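CmeC (Campylobacter jejuni, PDB 4MT4) forms a trimeric channel in the outer membrane and, like other outer membrane factors, probably serves as the exit duct of a drug efflux system. Local coordinates at residues 12-17 against 364-369; 16-21 against 28-33; 37-40 against 46-49; 151-156 against 442-447; 263-266 against 270-273. All blocks are in the same frame, centred on the assembly; numbering follows the deposited sequence.

Interaction 1: residues 12-17 against 364-369; sequences ANYSID and TAFGEI
Phe-366 drives the edge of its ring against the face of Tyr-14. The two centroids lie 5.1 Å apart and the planes stand at 79°, so this is a T-shaped (edge-to-face) pair. The leading atom is Phe-366 CZ, which sits 3.6 Å from Tyr-14 CD1. It lies off-centre over the tyrosine face, nearer the rim than the middle. Phe-366 CE2 follows alongside and reaches Tyr-14 CG at 3.8 Å. A chi1 of 58° tucks the tyrosine ring between its own backbone N and carbonyl carbon. From there the broad face is turned to helix 339-405. The far end of the ring is also held, since Tyr-14 OH is hydrogen-bonded to Ser-265 O. The phenol is thus fixed by an aromatic contact at one place and a polar one at another. Ile-264 adds to the apolar surroundings of Phe-366. Leu-244 of the second subunit also packs on Phe-366, and Asn-241 of that subunit packs on Tyr-14. The arrangement is a single T-shaped aromatic pair. It pins an extended N-terminal segment to a long channel helix at a subunit boundary, as fits the trimeric fold of outer membrane factors.

Interaction 2: residues 16-21 against 28-33; sequences IDNKLG and ETNSSI
Asn-18 and Glu-28 meet where their chains come closest, and the tight part of the contact is here. Asn-18 CB lies 3.6 Å from Glu-28 CB, and Asn-18 O is 3.4 Å from the same Glu-28 CB. Further along, Asn-18 OD1 presses on Asn-30 CB at 3.3 Å. The two amides do not stack; their planes are 58° apart. The contact buries Asn-18 OD1, which has no hydrogen-bonding partner in the model. The outer side is looser. Lys-19 bends at chi2 (-59°) and chi3 (-81°), which lays its aliphatic part over the glutamate head. Lys-19 CD thereby comes to 3.4 Å from Glu-28 CD. The charges themselves stay further apart, with Lys-19 NZ 4.2 Å from Glu-28 OE2, beyond a salt bridge. Any attraction between them is probably modest at this exposed edge. Asn-18 and Lys-19 are the middle residues of a type I beta turn from Asp-17 to Leu-20. Thr-262 binds both sides, taking Asn-18 O and Thr-29 N with its hydroxyl. At the end of the turn and just after it, Lys-377 and Arg-376 of helix 339-405 bind the carbonyls of Leu-20 and Gly-21, and Tyr-245 of the second subunit packs on Asp-17 and Leu-20.

Interaction 3: residues 37-40 against 46-49; sequences WWKD and LNKV
Asn-47 OD1 touches both Trp-38 and Lys-39, and the direct contact centres on this one oxygen. It comes to the edge of the indole, near the ring plane, 3.4 Å from Trp-38 CD1. It also lies 3.5 Å from Lys-39 CG, where the lysine chain passes across the amide at about a right angle. The indole and amide planes are 66° apart, so the two groups do not stack. A third touch is apolar on one side: Leu-46 CD2 rests 3.8 Å from Trp-38 O.

Two waters complete the link. Water 1 accepts from Trp-38 NE1 and donates to Asn-47 O at 2.8 Å. Water 2 donates to Lys-39 O and accepts from Asn-47 ND2 at 3.2 Å. Two of these water distances are very short, so their exact lengths are doubtful. Each water is placed to bridge the two segments.

The second shell sets the groups in place. Asn-47 ND2 has a weak hydrogen bond to Glu-44 OE1 one turn back, which helps to orient the amide. A chi1 of 60° folds the Trp-38 ring back between its backbone N and carbonyl carbon. Its CE3 then lies over the centre of the Trp-37 ring. Ile-156 of helix 129-195 packs against both tryptophans, and Tyr-163 of the same helix meets Leu-46. Lys-256 binds Asp-40 O. The arrangement is a 3-10 turn folded back on the early part of the alpha helix that follows it, with water bridging the seam and the tryptophans set into the helical body of the channel.

Interaction 4: residues 151-156 against 442-447; sequences ARLSVI and VIKAFG
The contact belongs to the C-terminal end of helix 411-445, where Leu-153 of helix 129-195 sets one methyl against Lys-444 and Gly-447. Leu-153 CD2 lies 3.4 Å from Gly-447 O and 3.6 Å from Lys-444 O. It also lies 3.5 Å from Gly-447 C, so the methyl touches the glycine carbonyl group as a whole. A chi1 of 172° carries the leucine branch away from its own backbone N and out toward the neighbouring helix. The contact is therefore mostly side chain on one side and backbone on the other.

Lys-444 adds a lighter touch. Its CG is 4.3 Å from Leu-153 CG, while its ammonium group forms a weak, long ion pair with Asp-441.

The backbone explains the shape of the surface that the leucine meets. Phe-446 is the first residue to leave helical geometry. Gly-447 follows with a positive phi of 98°, which turns the chain off the helix. Gly-447 N is hydrogen-bonded to Lys-444 O at 3.2 Å, so that carbonyl has a partner although a methyl lies against it.

Other helices pack on the neighbouring residues of both segments. Ile-369 of helix 339-405 packs on Ala-445 and Phe-446, and Ala-372 of that helix meets Val-442. On the side of helix 129-195, Leu-54 of helix 44-56 and Leu-60 of helix 58-79 pack against Arg-152, while Ala-63 of helix 58-79 lies on Ala-151.

Interaction 5: residues 263-266 against 270-273; sequences GISS and LQRP
Ser-265 OG has two hydrogen-bonding partners, Gln-271 OE1 and the backbone N of Thr-267. The hydroxyl donates to Gln-271 OE1 at 2.9 Å and accepts from Thr-267 N. It therefore uses both of its hydrogen-bonding roles. The C=O...donor angle of 119° is ordinary for a carbonyl acceptor, but the donor is tilted 32° from the carbonyl plane. Ser-265 CB comes along with its hydroxyl and lies 3.2 Å from Gln-271 OE1.

The two side chains reach for each other across the loop. Ser-265 OG stands opposite its backbone N, with chi1 at 175°. Gln-271 runs out extended beyond CG, and this length lets it span a gap of 8.6 Å between Ser-265 CA and Gln-271 CA.

The other end of the amide is held too. Gln-271 NE2 donates to Glu-451 OE2. With a donor at its oxygen and an acceptor at its nitrogen, the amide has a clear orientation. Next to it in the chain, Arg-272 is the N-cap residue of helix 273-293, and its NH2 pairs with Asp-274 OD2 in a salt bridge.

One neutral hydrogen bond thus ties together two points of the connection that leads into helix 273-293. The bond is one link in a run of hydrogen bonds, which may reinforce it: an amide N-H supports the hydroxyl, and an acidic group may polarise the glutamine amide, which would make its oxygen a better acceptor.

How the interactions relate
Interactions 1 and 5 lie nearest each other, with centres 8 Å apart. Arg-272 of interaction 5 joins two neighbours: its NH2 is 3.1 Å from Glu-368 OE1 of interaction 1, a salt bridge, and its NH1 is 2.9 Å from Ala-445 O of interaction 4. Phe-446 of interaction 4 also packs on Gly-263 of interaction 5. Interaction 2 shares Ile-16 and Asp-17 with interaction 1 and reaches interaction 4 through Ile-33 CD1, 3.7 Å from Phe-446 CB. Interaction 3 joins interaction 4 through Trp-37 CG, 3.5 Å from Ile-443 CG2. Interactions 1 and 2 both touch the second subunit. The residues around the bound diester ligand, Cys-1, Ile-124, Asp-125 and Leu-126, belong to none of the five.

Interaction 1: residues 12-17 against 364-369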
# COMPACT_ATOMS: atom_id res chain seq x y z
N ALA B 12 -7.77 20.65 -20.57
CA ALA B 12 -7.29 19.40 -21.15
C ALA B 12 -7.58 19.41 -22.65
O ALA B 12 -8.73 19.35 -23.07
CB ALA B 12 -7.96 18.21 -20.48
N ASN B 13 -6.51 19.49 -23.44
CA ASN B 13 -6.64 19.57 -24.89
C ASN B 13 -6.30 18.25 -25.57
O ASN B 13 -5.17 17.76 -25.47
CB ASN B 13 -5.76 20.69 -25.45
CG ASN B 13 -6.16 22.06 -24.92
OD1 ASN B 13 -5.33 22.82 -24.43
ND2 ASN B 13 -7.45 22.37 -25.02
N TYR B 14 -7.27 17.67 -26.26
CA TYR B 14 -7.09 16.40 -26.94
C TYR B 14 -8.03 16.28 -28.13
O TYR B 14 -9.07 16.95 -28.18
CB TYR B 14 -7.30 15.23 -25.98
CG TYR B 14 -8.66 15.21 -25.32
CD1 TYR B 14 -8.89 15.91 -24.14
CD2 TYR B 14 -9.71 14.49 -25.87
CE1 TYR B 14 -10.14 15.89 -23.53
CE2 TYR B 14 -10.96 14.47 -25.27
CZ TYR B 14 -11.16 15.18 -24.10
OH TYR B 14 -12.40 15.16 -23.50
N SER B 15 -7.67 15.44 -29.10
CA SER B 15 -8.50 15.23 -30.28
C SER B 15 -9.36 13.98 -30.11
O SER B 15 -8.93 13.01 -29.49
CB SER B 15 -7.62 15.10 -31.53
OG SER B 15 -6.77 16.22 -31.66
N ILE B 16 -10.57 14.02 -30.66
CA ILE B 16 -11.46 12.86 -30.61
C ILE B 16 -11.31 12.01 -31.87
O ILE B 16 -11.07 12.53 -32.96
CB ILE B 16 -12.93 13.28 -30.44
CG1 ILE B 16 -13.39 14.14 -31.63
CG2 ILE B 16 -13.13 14.03 -29.13
CD1 ILE B 16 -14.84 14.56 -31.54
N ASP B 17 -11.45 10.70 -31.70
CA ASP B 17 -11.29 9.76 -32.81
C ASP B 17 -11.97 8.44 -32.50
O ASP B 17 -11.49 7.67 -31.67
CB ASP B 17 -9.81 9.54 -33.12
CG ASP B 17 -9.58 8.49 -34.18
OD1 ASP B 17 -10.39 8.40 -35.12
OD2 ASP B 17 -8.58 7.74 -34.06
N THR B 364 -3.10 9.02 -16.14
CA THR B 364 -3.43 7.61 -15.94
C THR B 364 -4.75 7.26 -16.61
O THR B 364 -4.86 6.22 -17.27
CB THR B 364 -3.52 7.27 -14.44
OG1 THR B 364 -2.22 7.41 -13.84
CG2 THR B 364 -4.01 5.84 -14.24
N ALA B 365 -5.75 8.13 -16.46
CA ALA B 365 -7.06 7.91 -17.04
C ALA B 365 -6.99 7.76 -18.56
O ALA B 365 -7.58 6.85 -19.13
CB ALA B 365 -8.00 9.05 -16.67
N PHE B 366 -6.26 8.67 -19.20
CA PHE B 366 -6.09 8.64 -20.65
C PHE B 366 -5.32 7.40 -21.10
O PHE B 366 -5.57 6.86 -22.18
CB PHE B 366 -5.36 9.90 -21.13
CG PHE B 366 -6.28 11.06 -21.40
CD1 PHE B 366 -7.03 11.63 -20.38
CD2 PHE B 366 -6.38 11.60 -22.67
CE1 PHE B 366 -7.87 12.70 -20.63
CE2 PHE B 366 -7.21 12.68 -22.93
CZ PHE B 366 -7.96 13.22 -21.91
N GLY B 367 -4.39 6.95 -20.26
CA GLY B 367 -3.62 5.75 -20.56
C GLY B 367 -4.50 4.52 -20.50
O GLY B 367 -4.37 3.62 -21.32
N GLU B 368 -5.39 4.48 -19.51
CA GLU B 368 -6.33 3.38 -19.36
C GLU B 368 -7.31 3.33 -20.53
O GLU B 368 -7.66 2.25 -21.01
CB GLU B 368 -7.10 3.50 -18.04
CG GLU B 368 -6.25 3.37 -16.79
CD GLU B 368 -7.04 3.63 -15.52
OE1 GLU B 368 -8.22 4.02 -15.61
OE2 GLU B 368 -6.47 3.44 -14.42
N ILE B 369 -7.74 4.50 -20.99
CA ILE B 369 -8.69 4.60 -22.09
C ILE B 369 -8.08 4.09 -23.40
O ILE B 369 -8.73 3.38 -24.16
CB ILE B 369 -9.18 6.05 -22.28
CG1 ILE B 369 -10.08 6.46 -21.11
CG2 ILE B 369 -9.93 6.21 -23.60
CD1 ILE B 369 -10.54 7.90 -21.17

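Interaction 2: residues 16-21 against 28-33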
# COMPACT_ATOMS: atom_id res chain seq x y z
N ILE B 16 -10.57 14.02 -30.66
CA ILE B 16 -11.46 12.86 -30.61
C ILE B 16 -11.31 12.01 -31.87
O ILE B 16 -11.07 12.53 -32.96
CB ILE B 16 -12.93 13.28 -30.44
CG1 ILE B 16 -13.39 14.14 -31.63
CG2 ILE B 16 -13.13 14.03 -29.13
CD1 ILE B 16 -14.84 14.56 -31.54
N ASP B 17 -11.45 10.70 -31.70
CA ASP B 17 -11.29 9.76 -32.81
C ASP B 17 -11.97 8.44 -32.50
O ASP B 17 -11.49 7.67 -31.67
CB ASP B 17 -9.81 9.54 -33.12
CG ASP B 17 -9.58 8.49 -34.18
OD1 ASP B 17 -10.39 8.40 -35.12
OD2 ASP B 17 -8.58 7.74 -34.06
N ASN B 18 -13.08 8.17 -33.18
CA ASN B 18 -13.92 7.01 -32.88
C ASN B 18 -13.46 5.73 -33.57
O ASN B 18 -14.16 4.72 -33.54
CB ASN B 18 -15.36 7.31 -33.25
CG ASN B 18 -15.96 8.41 -32.40
OD1 ASN B 18 -16.38 8.17 -31.27
ND2 ASN B 18 -16.01 9.62 -32.95
N LYS B 19 -12.29 5.79 -34.20
CA LYS B 19 -11.73 4.62 -34.87
C LYS B 19 -10.68 3.95 -34.01
O LYS B 19 -10.17 2.88 -34.34
CB LYS B 19 -11.12 5.03 -36.21
CG LYS B 19 -12.16 5.48 -37.22
CD LYS B 19 -13.16 4.37 -37.48
CE LYS B 19 -12.64 3.34 -38.48
NZ LYS B 19 -13.70 2.37 -38.85
N LEU B 20 -10.36 4.57 -32.88
CA LEU B 20 -9.31 4.10 -32.00
C LEU B 20 -9.63 2.72 -31.42
O LEU B 20 -8.74 1.89 -31.26
CB LEU B 20 -9.07 5.10 -30.87
CG LEU B 20 -7.99 4.74 -29.85
CD1 LEU B 20 -6.66 4.48 -30.54
CD2 LEU B 20 -7.85 5.82 -28.79
N GLY B 21 -10.90 2.50 -31.11
CA GLY B 21 -11.33 1.22 -30.56
C GLY B 21 -12.38 0.54 -31.41
O GLY B 21 -13.18 -0.24 -30.92
N GLU B 28 -18.37 2.91 -35.66
CA GLU B 28 -17.75 3.81 -34.69
C GLU B 28 -18.82 4.42 -33.79
O GLU B 28 -19.70 5.13 -34.25
CB GLU B 28 -16.95 4.91 -35.39
CG GLU B 28 -16.82 4.72 -36.89
CD GLU B 28 -16.15 5.91 -37.55
OE1 GLU B 28 -15.74 6.84 -36.82
OE2 GLU B 28 -16.03 5.91 -38.79
N THR B 29 -18.73 4.13 -32.49
CA THR B 29 -19.75 4.52 -31.53
C THR B 29 -19.23 5.50 -30.47
O THR B 29 -18.17 5.30 -29.90
CB THR B 29 -20.33 3.29 -30.80
OG1 THR B 29 -20.68 2.28 -31.75
CG2 THR B 29 -21.57 3.67 -30.00
N ASN B 30 -20.02 6.54 -30.22
CA ASN B 30 -19.71 7.51 -29.18
C ASN B 30 -20.91 7.68 -28.26
O ASN B 30 -21.10 8.73 -27.63
CB ASN B 30 -19.29 8.85 -29.79
CG ASN B 30 -18.54 9.74 -28.82
OD1 ASN B 30 -17.96 9.26 -27.85
ND2 ASN B 30 -18.56 11.04 -29.08
N SER B 31 -21.75 6.65 -28.20
CA SER B 31 -22.93 6.66 -27.35
C SER B 31 -22.54 6.57 -25.88
O SER B 31 -21.54 5.94 -25.53
CB SER B 31 -23.87 5.51 -27.72
OG SER B 31 -23.31 4.25 -27.38
N SER B 32 -23.34 7.20 -25.02
CA SER B 32 -23.06 7.21 -23.59
C SER B 32 -23.34 5.85 -22.96
O SER B 32 -23.89 4.96 -23.60
CB SER B 32 -23.89 8.30 -22.89
OG SER B 32 -23.38 9.59 -23.17
N ILE B 33 -22.94 5.71 -21.70
CA ILE B 33 -23.10 4.44 -20.99
C ILE B 33 -24.27 4.48 -20.01
O ILE B 33 -24.40 5.42 -19.22
CB ILE B 33 -21.81 4.07 -20.23
CG1 ILE B 33 -20.62 4.02 -21.19
CG2 ILE B 33 -21.98 2.75 -19.50
CD1 ILE B 33 -19.30 3.72 -20.51

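Interaction 3: residues 37-40 against 46-49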
# COMPACT_ATOMS: atom_id res chain seq x y z
N TRP B 37 -25.03 -0.87 -16.73
CA TRP B 37 -24.48 -1.44 -17.96
C TRP B 37 -24.33 -2.96 -17.93
O TRP B 37 -24.30 -3.61 -18.97
CB TRP B 37 -23.12 -0.80 -18.25
CG TRP B 37 -22.25 -0.70 -17.04
CD1 TRP B 37 -22.15 0.37 -16.19
CD2 TRP B 37 -21.37 -1.71 -16.52
NE1 TRP B 37 -21.26 0.09 -15.18
CE2 TRP B 37 -20.77 -1.18 -15.36
CE3 TRP B 37 -21.04 -3.00 -16.92
CZ2 TRP B 37 -19.85 -1.90 -14.60
CZ3 TRP B 37 -20.12 -3.72 -16.17
CH2 TRP B 37 -19.54 -3.16 -15.02
N TRP B 38 -24.24 -3.53 -16.73
CA TRP B 38 -23.94 -4.95 -16.59
C TRP B 38 -25.11 -5.85 -17.00
O TRP B 38 -24.92 -7.05 -17.24
CB TRP B 38 -23.54 -5.27 -15.15
CG TRP B 38 -24.59 -4.95 -14.14
CD1 TRP B 38 -25.60 -5.76 -13.72
CD2 TRP B 38 -24.74 -3.72 -13.40
NE1 TRP B 38 -26.37 -5.12 -12.78
CE2 TRP B 38 -25.86 -3.87 -12.57
CE3 TRP B 38 -24.03 -2.52 -13.37
CZ2 TRP B 38 -26.29 -2.86 -11.71
CZ3 TRP B 38 -24.45 -1.52 -12.53
CH2 TRP B 38 -25.58 -1.69 -11.71
N LYS B 39 -26.30 -5.28 -17.10
CA LYS B 39 -27.48 -6.05 -17.48
C LYS B 39 -27.52 -6.33 -18.98
O LYS B 39 -28.36 -7.10 -19.45
CB LYS B 39 -28.76 -5.32 -17.06
CG LYS B 39 -28.97 -5.25 -15.55
CD LYS B 39 -30.35 -4.73 -15.21
CE LYS B 39 -30.60 -4.78 -13.71
NZ LYS B 39 -31.97 -4.32 -13.34
N ASP B 40 -26.62 -5.71 -19.73
CA ASP B 40 -26.55 -5.91 -21.17
C ASP B 40 -25.83 -7.21 -21.53
O ASP B 40 -25.69 -7.55 -22.70
CB ASP B 40 -25.86 -4.72 -21.85
CG ASP B 40 -26.74 -3.49 -21.90
OD1 ASP B 40 -27.97 -3.65 -22.04
OD2 ASP B 40 -26.21 -2.37 -21.81
N LEU B 46 -25.57 -13.02 -13.18
CA LEU B 46 -24.66 -11.89 -13.02
C LEU B 46 -25.36 -10.73 -12.32
O LEU B 46 -24.77 -10.06 -11.48
CB LEU B 46 -24.10 -11.45 -14.37
CG LEU B 46 -23.20 -10.22 -14.38
CD1 LEU B 46 -21.99 -10.42 -13.48
CD2 LEU B 46 -22.76 -9.88 -15.80
N ASN B 47 -26.62 -10.50 -12.69
CA ASN B 47 -27.40 -9.42 -12.10
C ASN B 47 -27.61 -9.61 -10.60
O ASN B 47 -27.57 -8.66 -9.83
CB ASN B 47 -28.75 -9.29 -12.80
CG ASN B 47 -28.62 -8.90 -14.26
OD1 ASN B 47 -27.60 -8.35 -14.67
ND2 ASN B 47 -29.65 -9.18 -15.04
N LYS B 48 -27.81 -10.86 -10.20
CA LYS B 48 -28.03 -11.19 -8.79
C LYS B 48 -26.76 -10.99 -7.97
O LYS B 48 -26.83 -10.51 -6.83
CB LYS B 48 -28.51 -12.64 -8.64
CG LYS B 48 -29.90 -12.89 -9.20
CD LYS B 48 -30.33 -14.33 -8.94
CE LYS B 48 -31.62 -14.65 -9.65
NZ LYS B 48 -32.72 -13.73 -9.26
N VAL B 49 -25.61 -11.34 -8.53
CA VAL B 49 -24.36 -11.26 -7.79
C VAL B 49 -23.87 -9.81 -7.71
O VAL B 49 -23.10 -9.46 -6.82
CB VAL B 49 -23.26 -12.15 -8.42
CG1 VAL B 49 -22.62 -11.47 -9.62
CG2 VAL B 49 -22.21 -12.52 -7.39
O HOH W 1 -27.89 -6.27 -11.21
O HOH W 2 -30.03 -8.35 -18.08

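Interaction 4: residues 151-156 against 442-447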
# COMPACT_ATOMS: atom_id res chain seq x y z
N ALA B 151 -15.63 4.22 -5.99
CA ALA B 151 -15.60 2.96 -5.26
C ALA B 151 -16.71 2.04 -5.73
O ALA B 151 -16.52 0.83 -5.83
CB ALA B 151 -15.70 3.21 -3.76
N ARG B 152 -17.88 2.61 -6.01
CA ARG B 152 -19.02 1.85 -6.48
C ARG B 152 -18.72 1.20 -7.82
O ARG B 152 -18.94 0.00 -8.01
CB ARG B 152 -20.26 2.74 -6.59
CG ARG B 152 -21.57 1.98 -6.76
CD ARG B 152 -22.76 2.93 -6.83
NE ARG B 152 -24.03 2.25 -6.62
CZ ARG B 152 -24.77 1.73 -7.59
NH1 ARG B 152 -25.92 1.13 -7.30
NH2 ARG B 152 -24.37 1.82 -8.85
N LEU B 153 -18.21 2.00 -8.75
CA LEU B 153 -17.83 1.51 -10.08
C LEU B 153 -16.77 0.42 -9.99
O LEU B 153 -16.83 -0.58 -10.70
CB LEU B 153 -17.33 2.67 -10.94
CG LEU B 153 -16.73 2.32 -12.30
CD1 LEU B 153 -17.72 1.55 -13.16
CD2 LEU B 153 -16.25 3.58 -13.02
N SER B 154 -15.80 0.63 -9.11
CA SER B 154 -14.71 -0.32 -8.91
C SER B 154 -15.21 -1.66 -8.37
O SER B 154 -14.82 -2.72 -8.85
CB SER B 154 -13.66 0.26 -7.96
OG SER B 154 -12.69 -0.71 -7.60
N VAL B 155 -16.08 -1.59 -7.36
CA VAL B 155 -16.64 -2.78 -6.74
C VAL B 155 -17.49 -3.58 -7.73
O VAL B 155 -17.39 -4.80 -7.80
CB VAL B 155 -17.49 -2.41 -5.50
CG1 VAL B 155 -18.37 -3.58 -5.08
CG2 VAL B 155 -16.59 -1.98 -4.35
N ILE B 156 -18.32 -2.87 -8.48
CA ILE B 156 -19.17 -3.51 -9.49
C ILE B 156 -18.34 -4.16 -10.59
O ILE B 156 -18.56 -5.32 -10.95
CB ILE B 156 -20.15 -2.51 -10.13
CG1 ILE B 156 -21.15 -1.99 -9.09
CG2 ILE B 156 -20.90 -3.15 -11.29
CD1 ILE B 156 -22.15 -1.00 -9.65
N VAL B 442 -13.46 -1.10 -20.75
CA VAL B 442 -13.85 0.07 -21.52
C VAL B 442 -14.91 0.87 -20.78
O VAL B 442 -14.80 2.09 -20.64
CB VAL B 442 -14.40 -0.33 -22.91
CG1 VAL B 442 -14.94 0.90 -23.64
CG2 VAL B 442 -13.32 -1.00 -23.74
N ILE B 443 -15.94 0.17 -20.30
CA ILE B 443 -17.00 0.80 -19.52
C ILE B 443 -16.43 1.47 -18.27
O ILE B 443 -16.81 2.59 -17.93
CB ILE B 443 -18.08 -0.23 -19.11
CG1 ILE B 443 -18.74 -0.83 -20.36
CG2 ILE B 443 -19.12 0.41 -18.21
CD1 ILE B 443 -19.75 -1.92 -20.05
N LYS B 444 -15.52 0.78 -17.60
CA LYS B 444 -14.88 1.30 -16.39
C LYS B 444 -14.06 2.55 -16.69
O LYS B 444 -14.07 3.52 -15.93
CB LYS B 444 -13.99 0.24 -15.75
CG LYS B 444 -13.35 0.67 -14.44
CD LYS B 444 -12.10 -0.15 -14.13
CE LYS B 444 -12.39 -1.64 -14.12
NZ LYS B 444 -11.18 -2.44 -13.82
N ALA B 445 -13.33 2.52 -17.80
CA ALA B 445 -12.43 3.61 -18.17
C ALA B 445 -13.20 4.88 -18.55
O ALA B 445 -12.66 5.98 -18.47
CB ALA B 445 -11.53 3.19 -19.32
N PHE B 446 -14.45 4.72 -18.96
CA PHE B 446 -15.27 5.85 -19.37
C PHE B 446 -16.22 6.31 -18.26
O PHE B 446 -17.10 7.13 -18.49
CB PHE B 446 -16.07 5.51 -20.63
CG PHE B 446 -15.27 5.64 -21.90
CD1 PHE B 446 -14.44 4.62 -22.32
CD2 PHE B 446 -15.36 6.78 -22.67
CE1 PHE B 446 -13.71 4.74 -23.48
CE2 PHE B 446 -14.64 6.91 -23.84
CZ PHE B 446 -13.81 5.88 -24.25
N GLY B 447 -16.03 5.77 -17.06
CA GLY B 447 -16.77 6.23 -15.90
C GLY B 447 -17.98 5.40 -15.52
O GLY B 447 -18.60 5.64 -14.48

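Interaction 5: residues 263-266 against 270-273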
# COMPACT_ATOMS: atom_id res chain seq x y z
N GLY B 263 -14.15 5.53 -29.13
CA GLY B 263 -13.22 6.65 -29.09
C GLY B 263 -13.41 7.42 -27.80
O GLY B 263 -14.41 7.24 -27.11
N ILE B 264 -12.45 8.28 -27.47
CA ILE B 264 -12.53 9.03 -26.23
C ILE B 264 -13.64 10.08 -26.30
O ILE B 264 -13.90 10.66 -27.35
CB ILE B 264 -11.18 9.70 -25.88
CG1 ILE B 264 -11.20 10.26 -24.46
CG2 ILE B 264 -10.81 10.76 -26.91
CD1 ILE B 264 -9.84 10.62 -23.92
N SER B 265 -14.31 10.29 -25.17
CA SER B 265 -15.41 11.25 -25.10
C SER B 265 -14.90 12.68 -25.05
O SER B 265 -13.77 12.93 -24.62
CB SER B 265 -16.29 10.96 -23.88
OG SER B 265 -17.30 11.94 -23.74
N SER B 266 -15.73 13.62 -25.48
CA SER B 266 -15.37 15.03 -25.47
C SER B 266 -15.59 15.63 -24.08
O SER B 266 -15.15 16.75 -23.80
CB SER B 266 -16.17 15.81 -26.51
OG SER B 266 -17.56 15.78 -26.21
N LEU B 270 -15.76 15.11 -17.16
CA LEU B 270 -17.00 15.18 -16.39
C LEU B 270 -17.64 13.81 -16.22
O LEU B 270 -18.71 13.69 -15.61
CB LEU B 270 -18.00 16.12 -17.08
CG LEU B 270 -17.54 17.56 -17.33
CD1 LEU B 270 -18.60 18.32 -18.11
CD2 LEU B 270 -17.21 18.26 -16.02
N GLN B 271 -17.00 12.77 -16.74
CA GLN B 271 -17.60 11.44 -16.74
C GLN B 271 -16.84 10.41 -15.90
O GLN B 271 -17.32 9.31 -15.68
CB GLN B 271 -17.73 10.93 -18.18
CG GLN B 271 -18.80 11.66 -18.97
CD GLN B 271 -18.77 11.32 -20.44
OE1 GLN B 271 -17.72 11.04 -21.00
NE2 GLN B 271 -19.94 11.33 -21.07
N ARG B 272 -15.65 10.78 -15.43
CA ARG B 272 -14.89 9.91 -14.54
C ARG B 272 -14.88 10.46 -13.11
O ARG B 272 -14.46 11.59 -12.88
CB ARG B 272 -13.45 9.74 -15.04
CG ARG B 272 -13.31 8.80 -16.23
CD ARG B 272 -11.84 8.58 -16.58
NE ARG B 272 -11.10 7.99 -15.47
CZ ARG B 272 -10.43 6.85 -15.54
NH1 ARG B 272 -10.39 6.16 -16.68
NH2 ARG B 272 -9.78 6.39 -14.48
N PRO B 273 -15.35 9.65 -12.16
CA PRO B 273 -15.45 10.03 -10.74
C PRO B 273 -14.10 10.38 -10.11
O PRO B 273 -14.03 11.27 -9.28
CB PRO B 273 -16.05 8.78 -10.08
CG PRO B 273 -16.74 8.06 -11.18
CD PRO B 273 -15.92 8.31 -12.41